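Local structure of 199aa long hypothetical Trp repressor binding protein (Sulfolobus tokodaii, 2ZKI) at residues I7-Y12 / G73-S78; Y12-I17 / I37-E42; V63-M68 / K90-T95; F113-T118 / A163-S168. The protein is of unknown function but probably binds a flavin, as a flavodoxin-like protein related to NADPH-dependent FMN reductases. All coordinates share one frame; numbering follows the deposited sequence.

Contact 1: I7-Y12 / G73-S78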
loop_
_atom_site.group_PDB
_atom_site.type_symbol
_atom_site.label_atom_id
_atom_site.label_comp_id
_atom_site.label_asym_id
_atom_site.label_seq_id
_atom_site.Cartn_x
_atom_site.Cartn_y
_atom_site.Cartn_z
ATOM N N ILE A 7 -17.061 -16.870 -13.991
ATOM C CA ILE A 7 -15.822 -16.586 -13.279
ATOM C C ILE A 7 -14.627 -16.698 -14.217
ATOM O O ILE A 7 -14.381 -17.757 -14.799
ATOM C CB ILE A 7 -15.641 -17.516 -12.042
ATOM C CG1 ILE A 7 -16.773 -17.303 -11.023
ATOM C CG2 ILE A 7 -14.261 -17.324 -11.393
ATOM C CD1 ILE A 7 -16.942 -15.866 -10.526
ATOM N N LEU A 8 -13.903 -15.590 -14.365
ATOM C CA LEU A 8 -12.677 -15.570 -15.152
ATOM C C LEU A 8 -11.460 -15.666 -14.242
ATOM O O LEU A 8 -11.257 -14.822 -13.367
ATOM C CB LEU A 8 -12.595 -14.302 -16.012
ATOM C CG LEU A 8 -11.437 -14.199 -17.012
ATOM C CD1 LEU A 8 -11.700 -15.050 -18.244
ATOM C CD2 LEU A 8 -11.202 -12.759 -17.409
ATOM N N VAL A 9 -10.661 -16.706 -14.450
ATOM C CA VAL A 9 -9.395 -16.845 -13.748
ATOM C C VAL A 9 -8.285 -16.356 -14.677
ATOM O O VAL A 9 -7.925 -17.023 -15.651
ATOM C CB VAL A 9 -9.143 -18.297 -13.262
ATOM C CG1 VAL A 9 -7.826 -18.390 -12.512
ATOM C CG2 VAL A 9 -10.288 -18.775 -12.371
ATOM N N LEU A 10 -7.774 -15.169 -14.371
ATOM C CA LEU A 10 -6.757 -14.511 -15.177
ATOM C C LEU A 10 -5.420 -14.543 -14.449
ATOM O O LEU A 10 -5.360 -14.278 -13.250
ATOM C CB LEU A 10 -7.181 -13.067 -15.457
ATOM C CG LEU A 10 -6.292 -12.155 -16.302
ATOM C CD1 LEU A 10 -6.125 -12.710 -17.697
ATOM C CD2 LEU A 10 -6.885 -10.760 -16.350
ATOM N N PHE A 11 -4.352 -14.872 -15.171
ATOM C CA PHE A 11 -3.030 -14.978 -14.559
ATOM C C PHE A 11 -1.865 -14.774 -15.524
ATOM O O PHE A 11 -1.976 -15.040 -16.719
ATOM C CB PHE A 11 -2.879 -16.318 -13.817
ATOM C CG PHE A 11 -2.716 -17.512 -14.722
ATOM C CD1 PHE A 11 -3.827 -18.162 -15.248
ATOM C CD2 PHE A 11 -1.449 -17.999 -15.031
ATOM C CE1 PHE A 11 -3.675 -19.270 -16.079
ATOM C CE2 PHE A 11 -1.290 -19.106 -15.863
ATOM C CZ PHE A 11 -2.404 -19.741 -16.387
ATOM N N TYR A 12 -0.751 -14.286 -14.985
ATOM C CA TYR A 12 0.536 -14.350 -15.664
ATOM C C TYR A 12 1.314 -15.514 -15.058
ATOM O O TYR A 12 1.148 -15.820 -13.876
ATOM C CB TYR A 12 1.316 -13.040 -15.486
ATOM C CG TYR A 12 2.729 -13.086 -16.037
ATOM C CD1 TYR A 12 2.997 -12.723 -17.355
ATOM C CD2 TYR A 12 3.796 -13.505 -15.239
ATOM C CE1 TYR A 12 4.292 -12.772 -17.866
ATOM C CE2 TYR A 12 5.093 -13.559 -15.738
ATOM C CZ TYR A 12 5.335 -13.190 -17.051
ATOM O OH TYR A 12 6.620 -13.243 -17.545
ATOM N N GLY A 73 -17.336 -12.159 -12.439
ATOM C CA GLY A 73 -16.390 -12.151 -11.322
ATOM C C GLY A 73 -14.994 -12.540 -11.775
ATOM O O GLY A 73 -14.832 -13.285 -12.750
ATOM N N PHE A 74 -13.984 -12.051 -11.058
ATOM C CA PHE A 74 -12.593 -12.177 -11.493
ATOM C C PHE A 74 -11.655 -12.746 -10.436
ATOM O O PHE A 74 -11.710 -12.359 -9.271
ATOM C CB PHE A 74 -12.061 -10.815 -11.942
ATOM C CG PHE A 74 -12.712 -10.287 -13.182
ATOM C CD1 PHE A 74 -12.191 -10.583 -14.435
ATOM C CD2 PHE A 74 -13.845 -9.482 -13.100
ATOM C CE1 PHE A 74 -12.789 -10.090 -15.586
ATOM C CE2 PHE A 74 -14.453 -8.982 -14.247
ATOM C CZ PHE A 74 -13.923 -9.288 -15.492
ATOM N N ALA A 75 -10.791 -13.664 -10.866
ATOM C CA ALA A 75 -9.689 -14.159 -10.045
ATOM C C ALA A 75 -8.378 -13.821 -10.754
ATOM O O ALA A 75 -7.891 -14.591 -11.589
ATOM C CB ALA A 75 -9.819 -15.657 -9.813
ATOM N N ILE A 76 -7.827 -12.653 -10.429
ATOM C CA ILE A 76 -6.635 -12.134 -11.101
ATOM C C ILE A 76 -5.370 -12.418 -10.288
ATOM O O ILE A 76 -5.276 -12.044 -9.119
ATOM C CB ILE A 76 -6.775 -10.620 -11.413
ATOM C CG1 ILE A 76 -7.958 -10.386 -12.364
ATOM C CG2 ILE A 76 -5.479 -10.062 -12.008
ATOM C CD1 ILE A 76 -8.427 -8.944 -12.456
ATOM N N GLY A 77 -4.404 -13.080 -10.921
ATOM C CA GLY A 77 -3.184 -13.497 -10.238
ATOM C C GLY A 77 -1.903 -13.314 -11.024
ATOM O O GLY A 77 -1.929 -13.148 -12.243
ATOM N N SER A 78 -0.784 -13.343 -10.303
ATOM C CA SER A 78 0.556 -13.181 -10.870
ATOM C C SER A 78 1.600 -13.508 -9.811
ATOM O O SER A 78 1.421 -13.152 -8.646
ATOM C CB SER A 78 0.773 -11.744 -11.354
ATOM O OG SER A 78 2.148 -11.467 -11.562
#

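Contact 2: Y12-I17 / I37-E42. With SO4 (sulfate ion), chain I.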
loop_
_atom_site.group_PDB
_atom_site.type_symbol
_atom_site.label_atom_id
_atom_site.label_comp_id
_atom_site.label_asym_id
_atom_site.label_seq_id
_atom_site.Cartn_x
_atom_site.Cartn_y
_atom_site.Cartn_z
ATOM N N TYR A 12 -0.751 -14.286 -14.985
ATOM C CA TYR A 12 0.536 -14.350 -15.664
ATOM C C TYR A 12 1.314 -15.514 -15.058
ATOM O O TYR A 12 1.148 -15.820 -13.876
ATOM C CB TYR A 12 1.316 -13.040 -15.486
ATOM C CG TYR A 12 2.729 -13.086 -16.037
ATOM C CD1 TYR A 12 2.997 -12.723 -17.355
ATOM C CD2 TYR A 12 3.796 -13.505 -15.239
ATOM C CE1 TYR A 12 4.292 -12.772 -17.866
ATOM C CE2 TYR A 12 5.093 -13.559 -15.738
ATOM C CZ TYR A 12 5.335 -13.190 -17.051
ATOM O OH TYR A 12 6.620 -13.243 -17.545
ATOM N N GLY A 13 2.147 -16.171 -15.862
ATOM C CA GLY A 13 3.080 -17.155 -15.321
ATOM C C GLY A 13 3.134 -18.512 -15.993
ATOM O O GLY A 13 2.323 -18.827 -16.868
ATOM N N TYR A 14 4.101 -19.318 -15.558
ATOM C CA TYR A 14 4.412 -20.597 -16.189
ATOM C C TYR A 14 4.664 -21.709 -15.164
ATOM O O TYR A 14 4.775 -22.884 -15.531
ATOM C CB TYR A 14 5.634 -20.447 -17.112
ATOM C CG TYR A 14 5.529 -19.309 -18.106
ATOM C CD1 TYR A 14 4.883 -19.484 -19.329
ATOM C CD2 TYR A 14 6.071 -18.054 -17.821
ATOM C CE1 TYR A 14 4.776 -18.443 -20.245
ATOM C CE2 TYR A 14 5.971 -17.004 -18.731
ATOM C CZ TYR A 14 5.323 -17.207 -19.942
ATOM O OH TYR A 14 5.216 -16.179 -20.850
ATOM N N GLY A 15 4.747 -21.336 -13.887
ATOM C CA GLY A 15 5.101 -22.276 -12.821
ATOM C C GLY A 15 3.954 -22.679 -11.911
ATOM O O GLY A 15 2.900 -23.129 -12.378
ATOM N N SER A 16 4.169 -22.519 -10.605
ATOM C CA SER A 16 3.193 -22.907 -9.580
ATOM C C SER A 16 1.946 -22.017 -9.547
ATOM O O SER A 16 0.927 -22.388 -8.955
ATOM C CB SER A 16 3.854 -22.945 -8.197
ATOM O OG SER A 16 4.486 -21.713 -7.891
ATOM N N ILE A 17 2.036 -20.848 -10.178
ATOM C CA ILE A 17 0.903 -19.929 -10.296
ATOM C C ILE A 17 -0.204 -20.526 -11.178
ATOM O O ILE A 17 -1.392 -20.264 -10.960
ATOM C CB ILE A 17 1.356 -18.518 -10.802
ATOM C CG1 ILE A 17 0.207 -17.503 -10.758
ATOM C CG2 ILE A 17 1.978 -18.593 -12.194
ATOM C CD1 ILE A 17 0.038 -16.813 -9.420
ATOM N N ILE A 37 -10.372 -20.216 -17.707
ATOM C CA ILE A 37 -9.002 -19.964 -17.268
ATOM C C ILE A 37 -8.203 -19.403 -18.445
ATOM O O ILE A 37 -8.060 -20.057 -19.482
ATOM C CB ILE A 37 -8.329 -21.243 -16.702
ATOM C CG1 ILE A 37 -9.035 -21.697 -15.419
ATOM C CG2 ILE A 37 -6.840 -21.006 -16.441
ATOM C CD1 ILE A 37 -8.700 -23.115 -14.984
ATOM N N ARG A 38 -7.703 -18.181 -18.279
ATOM C CA ARG A 38 -6.971 -17.489 -19.335
ATOM C C ARG A 38 -5.649 -16.935 -18.815
ATOM O O ARG A 38 -5.549 -16.540 -17.652
ATOM C CB ARG A 38 -7.807 -16.337 -19.902
ATOM C CG ARG A 38 -9.208 -16.692 -20.410
ATOM C CD ARG A 38 -9.195 -17.236 -21.829
ATOM N NE ARG A 38 -9.295 -18.692 -21.857
ATOM C CZ ARG A 38 -10.405 -19.371 -22.138
ATOM N NH1 ARG A 38 -11.534 -18.737 -22.429
ATOM N NH2 ARG A 38 -10.382 -20.695 -22.133
ATOM N N ARG A 39 -4.642 -16.905 -19.685
ATOM C CA ARG A 39 -3.352 -16.278 -19.375
ATOM C C ARG A 39 -3.113 -15.037 -20.243
ATOM O O ARG A 39 -3.816 -14.820 -21.233
ATOM C CB ARG A 39 -2.194 -17.283 -19.499
ATOM C CG ARG A 39 -2.133 -18.073 -20.806
ATOM C CD ARG A 39 -1.305 -17.366 -21.873
ATOM N NE ARG A 39 -1.056 -18.230 -23.026
ATOM C CZ ARG A 39 0.080 -18.889 -23.244
ATOM N NH1 ARG A 39 0.201 -19.652 -24.322
ATOM N NH2 ARG A 39 1.095 -18.789 -22.394
ATOM N N VAL A 40 -2.129 -14.224 -19.860
ATOM C CA VAL A 40 -1.800 -13.003 -20.604
ATOM C C VAL A 40 -0.585 -13.177 -21.516
ATOM O O VAL A 40 0.227 -14.086 -21.326
ATOM C CB VAL A 40 -1.580 -11.772 -19.672
ATOM C CG1 VAL A 40 -2.887 -11.336 -19.034
ATOM C CG2 VAL A 40 -0.516 -12.057 -18.612
ATOM N N ARG A 41 -0.481 -12.288 -22.502
ATOM C CA ARG A 41 0.635 -12.238 -23.442
ATOM C C ARG A 41 1.937 -11.884 -22.727
ATOM O O ARG A 41 1.936 -11.105 -21.772
ATOM C CB ARG A 41 0.336 -11.180 -24.504
ATOM C CG ARG A 41 1.041 -11.358 -25.834
ATOM C CD ARG A 41 0.995 -10.053 -26.614
ATOM N NE ARG A 41 0.996 -10.252 -28.062
ATOM C CZ ARG A 41 -0.101 -10.339 -28.813
ATOM N NH1 ARG A 41 -1.307 -10.249 -28.261
ATOM N NH2 ARG A 41 0.007 -10.517 -30.123
ATOM N N GLU A 42 3.046 -12.454 -23.193
ATOM C CA GLU A 42 4.367 -12.138 -22.649
ATOM C C GLU A 42 4.889 -10.813 -23.203
ATOM O O GLU A 42 4.741 -10.524 -24.393
ATOM C CB GLU A 42 5.360 -13.273 -22.933
ATOM C CG GLU A 42 6.744 -13.088 -22.306
ATOM C CD GLU A 42 6.700 -12.998 -20.789
ATOM O OE1 GLU A 42 6.782 -11.871 -20.254
ATOM O OE2 GLU A 42 6.572 -14.052 -20.132
HETATM S S SO4 I . 6.710 -18.253 -13.095
HETATM O O1 SO4 I . 7.276 -19.598 -13.071
HETATM O O2 SO4 I . 5.528 -18.205 -12.237
HETATM O O3 SO4 I . 7.710 -17.301 -12.615
HETATM O O4 SO4 I . 6.322 -17.909 -14.461
#

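Contact 3: V63-M68 / K90-T95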
loop_
_atom_site.group_PDB
_atom_site.type_symbol
_atom_site.label_atom_id
_atom_site.label_comp_id
_atom_site.label_asym_id
_atom_site.label_seq_id
_atom_site.Cartn_x
_atom_site.Cartn_y
_atom_site.Cartn_z
ATOM N N VAL A 63 -5.980 -14.570 -23.012
ATOM C CA VAL A 63 -7.144 -13.767 -22.659
ATOM C C VAL A 63 -7.443 -12.732 -23.742
ATOM O O VAL A 63 -6.532 -12.179 -24.356
ATOM C CB VAL A 63 -6.957 -13.073 -21.282
ATOM C CG1 VAL A 63 -5.797 -12.078 -21.314
ATOM C CG2 VAL A 63 -8.249 -12.399 -20.820
ATOM N N THR A 64 -8.727 -12.498 -23.980
ATOM C CA THR A 64 -9.174 -11.441 -24.877
ATOM C C THR A 64 -10.006 -10.434 -24.081
ATOM O O THR A 64 -10.391 -10.706 -22.942
ATOM C CB THR A 64 -10.003 -12.008 -26.056
ATOM O OG1 THR A 64 -11.126 -12.741 -25.551
ATOM C CG2 THR A 64 -9.151 -12.927 -26.930
ATOM N N LEU A 65 -10.274 -9.274 -24.676
ATOM C CA LEU A 65 -11.112 -8.256 -24.037
ATOM C C LEU A 65 -12.585 -8.674 -23.947
ATOM O O LEU A 65 -13.349 -8.100 -23.168
ATOM C CB LEU A 65 -10.971 -6.906 -24.749
ATOM C CG LEU A 65 -9.633 -6.169 -24.616
ATOM C CD1 LEU A 65 -9.524 -5.068 -25.661
ATOM C CD2 LEU A 65 -9.428 -5.601 -23.212
ATOM N N ASP A 66 -12.975 -9.670 -24.742
ATOM C CA ASP A 66 -14.310 -10.263 -24.658
ATOM C C ASP A 66 -14.481 -11.065 -23.367
ATOM O O ASP A 66 -15.576 -11.111 -22.796
ATOM C CB ASP A 66 -14.587 -11.159 -25.870
ATOM C CG ASP A 66 -14.854 -10.367 -27.140
ATOM O OD1 ASP A 66 -15.635 -9.391 -27.090
ATOM O OD2 ASP A 66 -14.290 -10.733 -28.196
ATOM N N ASP A 67 -13.390 -11.691 -22.919
ATOM C CA ASP A 67 -13.372 -12.472 -21.679
ATOM C C ASP A 67 -13.699 -11.630 -20.443
ATOM O O ASP A 67 -14.299 -12.126 -19.486
ATOM C CB ASP A 67 -12.014 -13.159 -21.501
ATOM C CG ASP A 67 -11.773 -14.265 -22.519
ATOM O OD1 ASP A 67 -10.599 -14.487 -22.879
ATOM O OD2 ASP A 67 -12.746 -14.916 -22.957
ATOM N N MET A 68 -13.303 -10.361 -20.475
ATOM C CA MET A 68 -13.577 -9.426 -19.389
ATOM C C MET A 68 -15.050 -9.007 -19.381
ATOM O O MET A 68 -15.637 -8.796 -18.317
ATOM C CB MET A 68 -12.675 -8.192 -19.500
ATOM C CG MET A 68 -11.179 -8.491 -19.607
ATOM S SD MET A 68 -10.429 -9.121 -18.090
ATOM C CE MET A 68 -10.389 -7.641 -17.081
ATOM N N LYS A 90 0.512 -6.467 -16.079
ATOM C CA LYS A 90 0.379 -5.016 -15.992
ATOM C C LYS A 90 0.111 -4.387 -17.360
ATOM O O LYS A 90 -0.680 -3.452 -17.471
ATOM C CB LYS A 90 1.618 -4.393 -15.335
ATOM C CG LYS A 90 1.476 -2.920 -14.926
ATOM C CD LYS A 90 0.633 -2.740 -13.664
ATOM C CE LYS A 90 -0.821 -2.384 -13.977
ATOM N NZ LYS A 90 -0.998 -0.941 -14.288
ATOM N N THR A 91 0.758 -4.911 -18.398
ATOM C CA THR A 91 0.548 -4.416 -19.758
ATOM C C THR A 91 -0.865 -4.725 -20.267
ATOM O O THR A 91 -1.517 -3.853 -20.848
ATOM C CB THR A 91 1.608 -4.954 -20.741
ATOM O OG1 THR A 91 2.919 -4.680 -20.234
ATOM C CG2 THR A 91 1.463 -4.291 -22.097
ATOM N N PHE A 92 -1.340 -5.950 -20.039
ATOM C CA PHE A 92 -2.705 -6.312 -20.428
ATOM C C PHE A 92 -3.751 -5.465 -19.707
ATOM O O PHE A 92 -4.756 -5.075 -20.303
ATOM C CB PHE A 92 -3.003 -7.795 -20.193
ATOM C CG PHE A 92 -4.469 -8.126 -20.272
ATOM C CD1 PHE A 92 -5.096 -8.272 -21.506
ATOM C CD2 PHE A 92 -5.234 -8.248 -19.114
ATOM C CE1 PHE A 92 -6.457 -8.556 -21.588
ATOM C CE2 PHE A 92 -6.597 -8.530 -19.185
ATOM C CZ PHE A 92 -7.208 -8.688 -20.426
ATOM N N LEU A 93 -3.520 -5.198 -18.425
ATOM C CA LEU A 93 -4.442 -4.383 -17.645
ATOM C C LEU A 93 -4.449 -2.930 -18.119
ATOM O O LEU A 93 -5.445 -2.221 -17.957
ATOM C CB LEU A 93 -4.132 -4.481 -16.145
ATOM C CG LEU A 93 -4.450 -5.811 -15.450
ATOM C CD1 LEU A 93 -4.169 -5.722 -13.957
ATOM C CD2 LEU A 93 -5.888 -6.257 -15.697
ATOM N N ASP A 94 -3.338 -2.499 -18.713
ATOM C CA ASP A 94 -3.244 -1.167 -19.302
ATOM C C ASP A 94 -4.070 -1.067 -20.587
ATOM O O ASP A 94 -4.563 0.010 -20.925
ATOM C CB ASP A 94 -1.780 -0.784 -19.563
ATOM C CG ASP A 94 -1.035 -0.385 -18.289
ATOM O OD1 ASP A 94 0.145 0.015 -18.387
ATOM O OD2 ASP A 94 -1.621 -0.464 -17.189
ATOM N N THR A 95 -4.228 -2.192 -21.285
ATOM C CA THR A 95 -5.025 -2.240 -22.517
ATOM C C THR A 95 -6.538 -2.212 -22.260
ATOM O O THR A 95 -7.321 -1.996 -23.187
ATOM C CB THR A 95 -4.680 -3.470 -23.404
ATOM O OG1 THR A 95 -5.090 -4.680 -22.756
ATOM C CG2 THR A 95 -3.189 -3.531 -23.706
#

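Contact 4: F113-T118 / A163-S168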
loop_
_atom_site.group_PDB
_atom_site.type_symbol
_atom_site.label_atom_id
_atom_site.label_comp_id
_atom_site.label_asym_id
_atom_site.label_seq_id
_atom_site.Cartn_x
_atom_site.Cartn_y
_atom_site.Cartn_z
ATOM N N PHE A 113 -4.561 -13.415 -6.172
ATOM C CA PHE A 113 -3.663 -14.473 -5.721
ATOM C C PHE A 113 -2.255 -14.293 -6.289
ATOM O O PHE A 113 -2.073 -13.706 -7.357
ATOM C CB PHE A 113 -4.231 -15.861 -6.046
ATOM C CG PHE A 113 -4.408 -16.137 -7.519
ATOM C CD1 PHE A 113 -5.515 -15.648 -8.211
ATOM C CD2 PHE A 113 -3.487 -16.927 -8.206
ATOM C CE1 PHE A 113 -5.688 -15.923 -9.566
ATOM C CE2 PHE A 113 -3.651 -17.205 -9.560
ATOM C CZ PHE A 113 -4.754 -16.703 -10.242
ATOM N N THR A 114 -1.263 -14.794 -5.560
ATOM C CA THR A 114 0.135 -14.580 -5.917
ATOM C C THR A 114 1.025 -15.741 -5.462
ATOM O O THR A 114 0.532 -16.744 -4.943
ATOM C CB THR A 114 0.652 -13.207 -5.382
ATOM O OG1 THR A 114 1.923 -12.906 -5.968
ATOM C CG2 THR A 114 0.773 -13.196 -3.858
ATOM N N GLU A 115 2.330 -15.599 -5.676
ATOM C CA GLU A 115 3.311 -16.627 -5.348
ATOM C C GLU A 115 4.662 -15.963 -5.118
ATOM O O GLU A 115 5.026 -15.027 -5.829
ATOM C CB GLU A 115 3.393 -17.658 -6.486
ATOM C CG GLU A 115 4.448 -18.760 -6.322
ATOM C CD GLU A 115 5.804 -18.395 -6.927
ATOM O OE1 GLU A 115 5.829 -17.775 -8.016
ATOM O OE2 GLU A 115 6.846 -18.733 -6.317
ATOM N N ALA A 116 5.394 -16.447 -4.119
ATOM C CA ALA A 116 6.740 -15.958 -3.825
ATOM C C ALA A 116 7.649 -17.097 -3.370
ATOM O O ALA A 116 7.196 -18.048 -2.726
ATOM C CB ALA A 116 6.693 -14.860 -2.772
ATOM N N SER A 117 8.930 -16.989 -3.707
ATOM C CA SER A 117 9.915 -18.010 -3.353
ATOM C C SER A 117 10.294 -17.984 -1.864
ATOM O O SER A 117 10.403 -19.038 -1.235
ATOM C CB SER A 117 11.155 -17.894 -4.244
ATOM O OG SER A 117 11.663 -16.572 -4.242
ATOM N N THR A 118 10.486 -16.785 -1.313
ATOM C CA THR A 118 10.834 -16.618 0.106
ATOM C C THR A 118 9.595 -16.409 0.984
ATOM O O THR A 118 8.557 -15.952 0.502
ATOM C CB THR A 118 11.812 -15.442 0.326
ATOM O OG1 THR A 118 11.230 -14.234 -0.179
ATOM C CG2 THR A 118 13.136 -15.698 -0.378
ATOM N N ALA A 163 -4.815 -16.501 -1.846
ATOM C CA ALA A 163 -4.118 -17.779 -1.967
ATOM C C ALA A 163 -2.714 -17.584 -2.531
ATOM O O ALA A 163 -2.516 -16.827 -3.486
ATOM C CB ALA A 163 -4.911 -18.734 -2.842
ATOM N N THR A 164 -1.738 -18.258 -1.928
ATOM C CA THR A 164 -0.353 -18.169 -2.383
ATOM C C THR A 164 0.329 -19.530 -2.388
ATOM O O THR A 164 -0.212 -20.509 -1.872
ATOM C CB THR A 164 0.494 -17.199 -1.514
ATOM O OG1 THR A 164 0.599 -17.708 -0.179
ATOM C CG2 THR A 164 -0.110 -15.793 -1.482
ATOM N N HIS A 165 1.516 -19.578 -2.988
ATOM C CA HIS A 165 2.400 -20.732 -2.896
ATOM C C HIS A 165 3.770 -20.286 -2.402
ATOM O O HIS A 165 4.274 -19.238 -2.816
ATOM C CB HIS A 165 2.528 -21.440 -4.247
ATOM C CG HIS A 165 3.594 -22.493 -4.277
ATOM N ND1 HIS A 165 3.446 -23.720 -3.667
ATOM C CD2 HIS A 165 4.831 -22.494 -4.829
ATOM C CE1 HIS A 165 4.542 -24.435 -3.849
ATOM N NE2 HIS A 165 5.398 -23.714 -4.552
ATOM N N LEU A 166 4.357 -21.082 -1.510
ATOM C CA LEU A 166 5.687 -20.808 -0.970
ATOM C C LEU A 166 6.740 -21.698 -1.623
ATOM O O LEU A 166 6.560 -22.912 -1.731
ATOM C CB LEU A 166 5.708 -20.974 0.557
ATOM C CG LEU A 166 7.061 -20.891 1.277
ATOM C CD1 LEU A 166 7.664 -19.505 1.168
ATOM C CD2 LEU A 166 6.941 -21.303 2.735
ATOM N N GLY A 167 7.835 -21.080 -2.057
ATOM C CA GLY A 167 8.947 -21.797 -2.676
ATOM C C GLY A 167 8.972 -21.694 -4.191
ATOM O O GLY A 167 8.021 -21.198 -4.809
ATOM N N SER A 168 10.070 -22.168 -4.783
ATOM C CA SER A 168 10.242 -22.175 -6.239
ATOM C C SER A 168 9.744 -23.477 -6.884
ATOM O O SER A 168 9.831 -23.647 -8.105
ATOM C CB SER A 168 11.704 -21.896 -6.618
ATOM O OG SER A 168 12.591 -22.762 -5.932
#

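Contact 1: I7-Y12 / G73-S78
Leu8 and Phe74 stand next to each other on one face of two neighbouring parallel strands in the middle of the sheet, and the leucine is worth following outward. Its CB lies 4.1 Å from Phe74 CD1. With CG anti to the backbone N (chi1 -174°), the branch is carried up off the sheet, where the Phe74 ring leans over to meet it: CD2 ends 3.6 Å from Phe74 CE1, at the edge of the ring and near its plane. The other methyl, CD1, turns to Asp67 CB. Two residues on, Leu10 and Ile76 lie side by side on the same face, Leu10 CD2 4.1 Å from Ile76 CG1, and helix 87-94 packs on both through Leu89. The opposite face carries Ile7, Val9, Phe11 and Ala75. There Ile7 CD1 reaches over Gly73 CA at 3.8 Å, and Val9 and Phe11 pack against Ala21 of helix 16-31.

The backbones are laced by five hydrogen bonds in regular parallel register. Leu8 N gives to Gly73 O, and Leu8 O takes Ala75 N at 2.8 Å. Leu10 N donates to Ala75 O, Leu10 O accepts Gly77 N, and Tyr12 N closes the ladder on Gly77 O. Ile7, Val9 and Phe11 bond to strand 34-39 instead. All the touching residues are buried; neighbouring strands satisfy the peptide groups of 7-11 while apolar side chains fill both faces along it, the chemistry of a central strand pair in an alpha/beta core.

Contact 2: Y12-I17 / I37-E42
Glu42 OE2 is the meeting point of two tyrosine hydroxyls, accepting from Tyr12 OH at 2.7 Å and from Tyr14 OH at 2.6 Å. Tyr12 comes in on the syn lone pair, its ring almost perpendicular to the carboxylate; Tyr14 arrives on the anti side, tilted out of the carboxylate plane, its ring nearly coplanar with that group (29°). The glutamate gets there by bending at chi2 (61°), and Leu44 N holds its other oxygen, OE1. The buried part is at Val40: its CG2 touches the edge of the Tyr12 ring and sits 3.8 Å from Tyr12 CB, with Leu89 packed on both residues. Toward solvent the fit is looser, for the partly exposed Tyr14 keeps Arg39 NH2 no nearer than 4.3 Å from its CE1. An alanine in place of Glu42 would probably leave both tyrosine hydroxyls without their shared acceptor and the polar tie between the two segments broken.

The 12-17 loop also holds a sulfate, probably from the crystallisation liquor: Tyr14 N donates to sulfate O4 at 2.8 Å, and Gly13 adopts backbone angles that call for glycine. A glycine-containing turn between the first strand and first helix, cradling an anion, is consistent with the phosphate-binding loop of flavodoxin-like proteins.

Contact 3: V63-M68 / K90-T95
Phe92 plugs into a shallow hollow made by Val63, Leu65 and Met68, where two helices on the same side of a flavodoxin-like alpha/beta sheet come together. The ring is the bump. It leaves helix 87-94 with CG anti to the backbone N (chi1 166°), pointing toward the other segment. Val63 meets it from the opposite direction and lays CG1 over one face, 3.6 Å above the ring plane and displaced toward the rim, a CH-pi contact; its second methyl, CG2, stays 3.9 Å from Phe92 CZ. Another wall of the hollow belongs to Met68. Bent at both chi2 and chi3, its chain slides past the ring and sets the sulfur at the edge, in a Met-aromatic contact almost exactly in the ring plane (88° off the normal). Leu65 completes the rim more loosely, with CD2 4.5 Å from Phe92 CE1 and 4.2 Å from Thr95 O. Leu10 of strand 6-11 forms the floor, touching both Val63 and Phe92.

No hydrogen bond crosses the contact, so the segments meet through apolar and aromatic packing. The polar groups pair within their own segment or with the second subunit: Lys90 pairs with Asp94 and also bonds to Arg81 O and Met85 O of the second subunit. At the start of helix 65-70, Thr64 N donates to Asp67 OD1, 2.9 Å away, from above the carboxylate plane. Across the hollow, Met68 SD sits evenly between two ring atoms, 4.0 Å from both Phe92 CZ and Phe92 CE2.

Contact 4: F113-T118 / A163-S168
His165 O is gripped twice, by Ala116 N at 3.3 Å and by His123 NE2 from the loop nearby. It is the middle rung of three hydrogen bonds. Before it, Thr114 N gives to Ala163 O at 3.2 Å; after it, Gly167 N reaches Ala116 O. The two backbones run roughly the same way, yet they form just a single bridge, at Ala116 and Leu166, so this is a loop laid along the end of a strand.

Side chains line up in pairs. Thr114 and Thr164 lie alongside each other, their CG2 methyls 3.6 Å apart, while the hydroxyls look elsewhere, Thr114 OG1 to Ser78 O and Thr164 OG1 to Gly158 N. Glu115 and His165 also run side by side: Glu115 CG, anti to the backbone N (chi1 176°), lies 3.9 Å from His165 CB and near the plane of the imidazole, at its edge. An alanine at Glu115, lacking that methylene, is likely to open a gap at the edge of the imidazole and leave His165 looser on that side. Farther out, Leu166 CD1 comes 3.7 Å from Ser117 O, and Gly167 has backbone angles that call for glycine.

The 163-168 loop thus runs beside the end of strand 109-115, which lies between strands 73-79 and 140-141 in the sheet. Helix 174-195 packs on Ala163 and steadies the loop through Glu176, OE1 taking His165 ND1 and OE2 taking Leu166 N, while helix 16-31 touches Phe113, Glu115 and His165.

Contact 1 is the central strand pair, about 4 Å from the centre of the chain, and the other three touch it. Contact 2 shares Tyr12 with it and brings in strand 34-39, with Val9 O 2.9 Å from Arg38 N. Contact 3 packs on the face that carries Leu8 and Leu10, Leu10 CD2 lying 3.6 Å from Phe92 CE2. Contact 4 joins at the next strand, where Ser78 O is 2.7 Å from Thr114 OG1. The sulfate of contact 2 sits at the loop ends of the strands, and contact 4 flanks the same loop through Ser16 against Glu115 and His165, consistent with a flavin phosphate pocket. Contacts 3 and 4 lie about 23 Å apart between centres.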